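Local coordinates for protein lipolytic enzyme, g-d-s-l (Clostridium thermocellum, PDB 2W47) that contains a family 6 carbohydrate-binding module, a small all-beta domain that holds a glycan and a calcium ion, at residues 73-78 with 102-107. Sequence-based numbering, arbitrary orientation. Where two conformers were deposited one is given.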
ATOM      1  N   THR A  73      -6.118  -3.844   6.017  1.00  8.22           N
ATOM      2  CA  THR A  73      -7.053  -3.490   7.072  1.00  8.25           C
ATOM      3  C   THR A  73      -7.327  -1.989   7.083  1.00  8.52           C
ATOM      4  O   THR A  73      -6.447  -1.179   6.789  1.00  8.51           O
ATOM      5  CB  THR A  73      -6.570  -3.946   8.469  1.00  8.10           C
ATOM      6  OG1 THR A  73      -5.251  -3.439   8.718  1.00  8.72           O
ATOM      7  CG2 THR A  73      -6.548  -5.460   8.577  1.00  8.66           C
ATOM      8  N   VAL A  74      -8.569  -1.637   7.408  1.00  9.12           N
ATOM      9  CA  VAL A  74      -8.959  -0.248   7.629  1.00 10.34           C
ATOM     10  C   VAL A  74      -9.490  -0.191   9.045  1.00 10.63           C
ATOM     11  O   VAL A  74     -10.482  -0.846   9.378  1.00 10.65           O
ATOM     12  CB  VAL A  74     -10.046   0.224   6.633  1.00 10.78           C
ATOM     13  CG1 VAL A  74     -10.547   1.631   6.990  1.00 12.39           C
ATOM     14  CG2 VAL A  74      -9.512   0.197   5.222  1.00 12.34           C
ATOM     15  N   ASN A  75      -8.790   0.550   9.901  1.00 11.24           N
ATOM     16  CA  ASN A  75      -9.143   0.630  11.313  1.00 11.65           C
ATOM     17  C   ASN A  75      -9.173  -0.766  11.964  1.00 11.34           C
ATOM     18  O   ASN A  75      -9.955  -1.035  12.887  1.00 12.51           O
ATOM     19  CB  ASN A  75     -10.464   1.401  11.483  1.00 11.99           C
ATOM     20  CG  ASN A  75     -10.447   2.735  10.750  1.00 13.81           C
ATOM     21  OD1 ASN A  75     -11.357   3.066   9.972  1.00 18.72           O
ATOM     22  ND2 ASN A  75      -9.392   3.494  10.967  1.00 11.14           N
ATOM     23  N   GLY A  76      -8.303  -1.654  11.480  1.00 11.16           N
ATOM     24  CA  GLY A  76      -8.205  -3.015  12.004  1.00 11.54           C
ATOM     25  C   GLY A  76      -9.210  -3.992  11.415  1.00 11.54           C
ATOM     26  O   GLY A  76      -9.152  -5.195  11.689  1.00 12.90           O
ATOM     27  N   ASN A  77     -10.128  -3.479  10.606  1.00 11.68           N
ATOM     28  CA  ASN A  77     -11.093  -4.332   9.918  1.00 11.68           C
ATOM     29  C   ASN A  77     -10.485  -4.857   8.640  1.00 11.92           C
ATOM     30  O   ASN A  77      -9.958  -4.087   7.856  1.00 11.66           O
ATOM     31  CB  ASN A  77     -12.350  -3.532   9.614  1.00 11.83           C
ATOM     32  CG  ASN A  77     -12.994  -3.003  10.867  1.00 12.77           C
ATOM     33  OD1 ASN A  77     -12.797  -1.842  11.250  1.00 17.53           O
ATOM     34  ND2 ASN A  77     -13.692  -3.865  11.562  1.00 10.77           N
ATOM     35  N   ILE A  78     -10.560  -6.169   8.431  1.00 12.52           N
ATOM     36  CA  ILE A  78      -9.991  -6.767   7.225  1.00 13.60           C
ATOM     37  C   ILE A  78     -10.897  -6.445   6.044  1.00 13.70           C
ATOM     38  O   ILE A  78     -12.058  -6.875   6.005  1.00 14.96           O
ATOM     39  CB  ILE A  78      -9.792  -8.291   7.378  1.00 13.30           C
ATOM     40  CG1 ILE A  78      -8.882  -8.590   8.571  1.00 14.75           C
ATOM     41  CG2 ILE A  78      -9.192  -8.881   6.095  1.00 14.62           C
ATOM     42  CD1 ILE A  78      -8.836 -10.076   8.973  1.00 15.12           C
ATOM     43  N   ASN A 102     -14.539   1.636   1.882  1.00 13.60           N
ATOM     44  CA  ASN A 102     -15.298   2.661   2.575  0.50 14.16           C
ATOM     45  C   ASN A 102     -14.465   3.246   3.705  1.00 14.19           C
ATOM     46  O   ASN A 102     -13.912   2.507   4.525  1.00 15.06           O
ATOM     47  CB  ASN A 102     -16.617   2.100   3.110  0.50 14.30           C
ATOM     48  CG  ASN A 102     -17.639   1.859   2.010  0.50 15.05           C
ATOM     49  OD1 ASN A 102     -18.430   0.918   2.081  0.50 17.16           O
ATOM     50  ND2 ASN A 102     -17.629   2.709   0.988  0.50 15.05           N
ATOM     51  N   LEU A 103     -14.359   4.570   3.717  1.00 14.24           N
ATOM     52  CA  LEU A 103     -13.631   5.295   4.758  1.00 14.30           C
ATOM     53  C   LEU A 103     -14.594   6.186   5.529  1.00 14.94           C
ATOM     54  O   LEU A 103     -15.621   6.611   4.990  1.00 15.00           O
ATOM     55  CB  LEU A 103     -12.513   6.157   4.155  1.00 14.27           C
ATOM     56  CG  LEU A 103     -11.430   5.471   3.308  1.00 13.22           C
ATOM     57  CD1 LEU A 103     -10.359   6.484   2.934  1.00 13.32           C
ATOM     58  CD2 LEU A 103     -10.821   4.266   4.022  1.00 13.38           C
ATOM     59  N   ASN A 104     -14.258   6.465   6.787  1.00 14.73           N
ATOM     60  CA  ASN A 104     -15.039   7.374   7.630  1.00 15.49           C
ATOM     61  C   ASN A 104     -14.479   8.783   7.553  1.00 15.44           C
ATOM     62  O   ASN A 104     -13.274   8.963   7.400  1.00 15.05           O
ATOM     63  CB  ASN A 104     -14.997   6.916   9.091  1.00 15.69           C
ATOM     64  CG  ASN A 104     -15.377   5.462   9.268  1.00 17.48           C
ATOM     65  OD1 ASN A 104     -16.477   5.043   8.912  1.00 19.76           O
ATOM     66  ND2 ASN A 104     -14.471   4.686   9.852  1.00 20.49           N
ATOM     67  N   GLN A 105     -15.339   9.793   7.683  1.00 15.51           N
ATOM     68  CA  GLN A 105     -14.858  11.170   7.746  1.00 16.04           C
ATOM     69  C   GLN A 105     -13.804  11.291   8.842  1.00 15.08           C
ATOM     70  O   GLN A 105     -14.001  10.808   9.962  1.00 15.60           O
ATOM     71  CB  GLN A 105     -16.008  12.158   8.000  1.00 16.32           C
ATOM     72  CG  GLN A 105     -15.577  13.619   7.893  1.00 18.09           C
ATOM     73  CD  GLN A 105     -16.732  14.600   7.998  1.00 18.62           C
ATOM     74  OE1 GLN A 105     -17.058  15.290   7.031  1.00 24.57           O
ATOM     75  NE2 GLN A 105     -17.343  14.676   9.173  1.00 22.47           N
ATOM     76  N   GLY A 106     -12.691  11.933   8.505  1.00 14.31           N
ATOM     77  CA  GLY A 106     -11.580  12.069   9.429  1.00 13.45           C
ATOM     78  C   GLY A 106     -10.515  11.035   9.136  1.00 13.11           C
ATOM     79  O   GLY A 106     -10.302  10.656   7.985  1.00 12.66           O
ATOM     80  N   ASN A 107      -9.842  10.580  10.185  1.00 12.21           N
ATOM     81  CA  ASN A 107      -8.738   9.656  10.018  1.00 11.73           C
ATOM     82  C   ASN A 107      -9.184   8.217   9.871  1.00 11.48           C
ATOM     83  O   ASN A 107     -10.154   7.775  10.490  1.00 12.32           O
ATOM     84  CB  ASN A 107      -7.760   9.739  11.182  1.00 11.92           C
ATOM     85  CG  ASN A 107      -6.463   9.055  10.865  1.00 11.22           C
ATOM     86  OD1 ASN A 107      -5.776   9.437   9.926  1.00 11.93           O
ATOM     87  ND2 ASN A 107      -6.125   8.020  11.634  1.00 11.46           N
TER
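Val74 and Leu103 make the apolar part of this contact, methyl against methyl: CG1 of Val74 lies 4.0 Å from CD2 of Leu103, the two side chains crossing at about a right angle. Val74 carries CG1 anti to its backbone nitrogen (chi1 174°), which turns this branch to the leucine, and its CB already points to segment 102-107. The same CG1 also skirts the chain before the leucine, 4.3 Å from the carbonyl O of Asn102. Both apolar residues are buried, whereas the asparagines beside them lie nearer the surface.

The polar part is looser. The side-chain amides of Asn75 and Asn104 cross obliquely, with their planes only 16° apart. Asn107 turns its amide elsewhere, its ND2 donating to OD1 of Asn45.

Backbone bonds shape the hairpin at 73-78. Val74 to Asn77 form a type I' turn, closed by the bond from Asn77 N to Val74 O; the reverse bond, from Val74 N to Asn77 O, completes the pair that makes this a two-residue hairpin, and both measure 2.9 Å. Asn75 and Gly76 occupy its corners, both with the positive phi that a type I' turn requires. Strand 106-114 runs alongside, pairing with Thr73 and Asn75 through Arg111 and Val109, while Leu103 pairs with Gly52 in the other sheet.

The two loops thus meet at one end of a beta sandwich: residues 73-78 form a hairpin turn within one sheet, and residues 102-107 cross from the other sheet into it, a jelly-roll arrangement characteristic of family 6 carbohydrate-binding modules.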